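Local coordinates for protein putative NADH dehydrogenase/NAD(P)H nitroreductase (Parabacteroides distasonis, PDB 3M5K) that binds flavin mononucleotide and probably works as an oxidoreductase of the nitroreductase family, at residues A[50-55]-A[79-84]. Numbering follows the deposited sequence.
Sequences WEFIIV and QAIVVC
Ile53 and Val82 face each other at the middle of this antiparallel pair and exchange two nearly straight backbone bonds: Ile53 N to Val82 O at 2.9 Å, and Val82 N back to Ile53 O. Val55 and Ala80 pair likewise toward one end, with Val55 N 2.8 Å from Ala80 O, while Ala80 N returns a longer, less straight bond to Val55 O at 3.1 Å. At the other end Cys84 N reaches Glu51 O at 2.8 Å, but the return bond from Glu51 N to Cys84 O is more bent (149° at the hydrogen), and its donor stands above the carbonyl plane. Several of these carbonyls also receive a CA-H contact: Ile53 O from Ile81 CA at 3.3 Å, Cys84 O from Trp50 CA, Val82 O from Phe52 CA.

The two strands belong to the antiparallel sheet of the nitroreductase fold, joined by a connection that carries helix 58-67. Strand 50-55 is outermost within its own chain, yet Phe52 to Ile54 pair in parallel with a strand of the second subunit, carrying the sheet across the interface. On its far side, strand 79-86 bonds to strand 141-150, through Gln79 with Val149, Ile81 with Ile147 and Val83 with Leu144; Val83 N also bonds to Asn145 OD1.

Phe52, Ile54, Ile81 and Val83 share one face; helix 28-39 covers the first three, and helix 94-111 reaches Ile81 and Val83. Val83 CG2 lies 4.0 Å from Phe52 CE2, while Ile81 CG2 meets the ring's edge near its plane. On the opposite face, Cys84 SG sits beside its own backbone N (chi1 -56°) and from there touches Ile53 CG1 at 4.0 Å; Val55 CG2 meets Val82 CG2. Glu51 OE1 bonds to His168 NE2 of the second subunit, and the Gln79 amide gives NE2 to Val149 O and takes Val26 N on OE1.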
ATOM      1  N   TRP A  50      -3.523  10.594  -6.794  1.00 20.06           N
ATOM      2  CA  TRP A  50      -4.549  10.344  -5.816  1.00 17.62           C
ATOM      3  C   TRP A  50      -5.446  11.576  -5.551  1.00 18.27           C
ATOM      4  O   TRP A  50      -5.033  12.722  -5.713  1.00 17.05           O
ATOM      5  CB  TRP A  50      -3.928   9.860  -4.516  1.00 18.00           C
ATOM      6  CG  TRP A  50      -2.655  10.613  -4.129  1.00 19.12           C
ATOM      7  CD1 TRP A  50      -2.536  11.927  -3.813  1.00 21.39           C
ATOM      8  CD2 TRP A  50      -1.330  10.072  -4.105  1.00 19.70           C
ATOM      9  NE1 TRP A  50      -1.217  12.238  -3.551  1.00 23.20           N
ATOM     10  CE2 TRP A  50      -0.463  11.103  -3.729  1.00 21.76           C
ATOM     11  CE3 TRP A  50      -0.801   8.797  -4.348  1.00 20.79           C
ATOM     12  CZ2 TRP A  50       0.903  10.897  -3.567  1.00 20.41           C
ATOM     13  CZ3 TRP A  50       0.562   8.605  -4.191  1.00 20.46           C
ATOM     14  CH2 TRP A  50       1.382   9.645  -3.793  1.00 19.61           C
ATOM     15  N   GLU A  51      -6.667  11.287  -5.132  1.00 17.99           N
ATOM     16  CA  GLU A  51      -7.677  12.289  -4.718  1.00 18.18           C
ATOM     17  C   GLU A  51      -8.404  11.659  -3.539  1.00 19.93           C
ATOM     18  O   GLU A  51      -8.760  10.479  -3.593  1.00 19.54           O
ATOM     19  CB  GLU A  51      -8.676  12.582  -5.839  1.00 20.74           C
ATOM     20  CG  GLU A  51      -8.076  13.133  -7.126  1.00 19.47           C
ATOM     21  CD  GLU A  51      -7.639  14.589  -7.033  1.00 21.09           C
ATOM     22  OE1 GLU A  51      -8.038  15.288  -6.071  1.00 22.35           O
ATOM     23  OE2 GLU A  51      -6.879  15.019  -7.925  1.00 26.00           O
ATOM     24  N   PHE A  52      -8.623  12.438  -2.479  1.00 18.43           N
ATOM     25  CA  PHE A  52      -9.240  11.976  -1.269  1.00 18.47           C
ATOM     26  C   PHE A  52     -10.580  12.679  -1.038  1.00 19.17           C
ATOM     27  O   PHE A  52     -10.646  13.925  -1.005  1.00 18.02           O
ATOM     28  CB  PHE A  52      -8.330  12.277  -0.080  1.00 18.58           C
ATOM     29  CG  PHE A  52      -7.007  11.551  -0.158  1.00 17.81           C
ATOM     30  CD1 PHE A  52      -5.957  12.101  -0.882  1.00 18.15           C
ATOM     31  CD2 PHE A  52      -6.846  10.314   0.440  1.00 19.45           C
ATOM     32  CE1 PHE A  52      -4.731  11.430  -0.992  1.00 17.77           C
ATOM     33  CE2 PHE A  52      -5.584   9.598   0.330  1.00 20.84           C
ATOM     34  CZ  PHE A  52      -4.551  10.178  -0.368  1.00 17.21           C
ATOM     35  N   ILE A  53     -11.645  11.894  -0.880  1.00 19.47           N
ATOM     36  CA  ILE A  53     -12.960  12.472  -0.571  1.00 19.36           C
ATOM     37  C   ILE A  53     -13.304  12.184   0.903  1.00 17.69           C
ATOM     38  O   ILE A  53     -13.428  11.020   1.317  1.00 17.35           O
ATOM     39  CB  ILE A  53     -14.098  11.924  -1.479  1.00 19.33           C
ATOM     40  CG1 ILE A  53     -13.641  11.621  -2.921  1.00 20.97           C
ATOM     41  CG2 ILE A  53     -15.380  12.858  -1.397  1.00 17.57           C
ATOM     42  CD1 ILE A  53     -13.130  12.771  -3.768  1.00 20.65           C
ATOM     43  N   ILE A  54     -13.451  13.247   1.694  1.00 19.32           N
ATOM     44  CA  ILE A  54     -13.874  13.123   3.081  1.00 21.77           C
ATOM     45  C   ILE A  54     -15.432  13.215   3.068  1.00 22.26           C
ATOM     46  O   ILE A  54     -15.999  14.229   2.653  1.00 21.40           O
ATOM     47  CB  ILE A  54     -13.300  14.249   3.985  1.00 21.50           C
ATOM     48  CG1 ILE A  54     -11.753  14.303   3.955  1.00 24.30           C
ATOM     49  CG2 ILE A  54     -13.845  14.088   5.414  1.00 21.63           C
ATOM     50  CD1 ILE A  54     -11.151  15.596   4.496  1.00 25.72           C
ATOM     51  N   VAL A  55     -16.095  12.151   3.496  1.00 21.63           N
ATOM     52  CA  VAL A  55     -17.551  12.072   3.389  1.00 20.91           C
ATOM     53  C   VAL A  55     -18.102  12.086   4.809  1.00 22.23           C
ATOM     54  O   VAL A  55     -17.879  11.158   5.587  1.00 19.16           O
ATOM     55  CB  VAL A  55     -18.045  10.819   2.628  1.00 22.16           C
ATOM     56  CG1 VAL A  55     -19.608  10.881   2.433  1.00 20.08           C
ATOM     57  CG2 VAL A  55     -17.349  10.662   1.285  1.00 17.71           C
ATOM     58  N   GLN A  79     -17.988   9.360   9.547  1.00 25.36           N
ATOM     59  CA  GLN A  79     -17.014   9.777   8.549  1.00 24.13           C
ATOM     60  C   GLN A  79     -16.338   8.596   7.844  1.00 22.65           C
ATOM     61  O   GLN A  79     -16.061   7.540   8.442  1.00 22.49           O
ATOM     62  CB  GLN A  79     -15.938  10.715   9.148  1.00 26.66           C
ATOM     63  CG  GLN A  79     -15.123  10.097  10.297  1.00 28.64           C
ATOM     64  CD  GLN A  79     -15.844  10.158  11.624  1.00 31.36           C
ATOM     65  OE1 GLN A  79     -16.215  11.247  12.058  1.00 29.39           O
ATOM     66  NE2 GLN A  79     -16.040   9.012  12.281  1.00 31.01           N
ATOM     67  N   ALA A  80     -16.086   8.809   6.561  1.00 21.49           N
ATOM     68  CA  ALA A  80     -15.341   7.866   5.733  1.00 20.44           C
ATOM     69  C   ALA A  80     -14.489   8.658   4.759  1.00 19.80           C
ATOM     70  O   ALA A  80     -14.838   9.772   4.361  1.00 21.10           O
ATOM     71  CB  ALA A  80     -16.296   6.941   4.976  1.00 20.54           C
ATOM     72  N   ILE A  81     -13.392   8.041   4.339  1.00 18.91           N
ATOM     73  CA  ILE A  81     -12.538   8.601   3.320  1.00 17.16           C
ATOM     74  C   ILE A  81     -12.513   7.680   2.094  1.00 16.80           C
ATOM     75  O   ILE A  81     -12.266   6.474   2.205  1.00 19.24           O
ATOM     76  CB  ILE A  81     -11.096   8.811   3.833  1.00 17.24           C
ATOM     77  CG1 ILE A  81     -11.114   9.776   5.037  1.00 21.52           C
ATOM     78  CG2 ILE A  81     -10.204   9.347   2.704  1.00 13.60           C
ATOM     79  CD1 ILE A  81      -9.785   9.855   5.824  1.00 20.23           C
ATOM     80  N   VAL A  82     -12.769   8.267   0.938  1.00 17.19           N
ATOM     81  CA  VAL A  82     -12.741   7.552  -0.351  1.00 16.86           C
ATOM     82  C   VAL A  82     -11.464   7.909  -1.104  1.00 18.84           C
ATOM     83  O   VAL A  82     -11.243   9.083  -1.440  1.00 17.42           O
ATOM     84  CB  VAL A  82     -14.009   7.883  -1.192  1.00 19.25           C
ATOM     85  CG1 VAL A  82     -14.000   7.168  -2.558  1.00 15.01           C
ATOM     86  CG2 VAL A  82     -15.296   7.485  -0.354  1.00 18.93           C
ATOM     87  N   VAL A  83     -10.590   6.914  -1.288  1.00 17.59           N
ATOM     88  CA  VAL A  83      -9.367   7.117  -2.037  1.00 16.00           C
ATOM     89  C   VAL A  83      -9.644   6.831  -3.507  1.00 14.96           C
ATOM     90  O   VAL A  83     -10.121   5.758  -3.844  1.00 15.86           O
ATOM     91  CB  VAL A  83      -8.178   6.255  -1.490  1.00 18.13           C
ATOM     92  CG1 VAL A  83      -6.878   6.576  -2.300  1.00 18.32           C
ATOM     93  CG2 VAL A  83      -8.020   6.452   0.052  1.00 16.63           C
ATOM     94  N   CYS A  84      -9.315   7.809  -4.364  1.00 15.38           N
ATOM     95  CA  CYS A  84      -9.538   7.748  -5.796  1.00 17.01           C
ATOM     96  C   CYS A  84      -8.239   7.932  -6.577  1.00 16.38           C
ATOM     97  O   CYS A  84      -7.294   8.548  -6.077  1.00 18.07           O
ATOM     98  CB  CYS A  84     -10.510   8.847  -6.233  1.00 17.64           C
ATOM     99  SG  CYS A  84     -12.118   8.841  -5.391  1.00 18.57           S
TER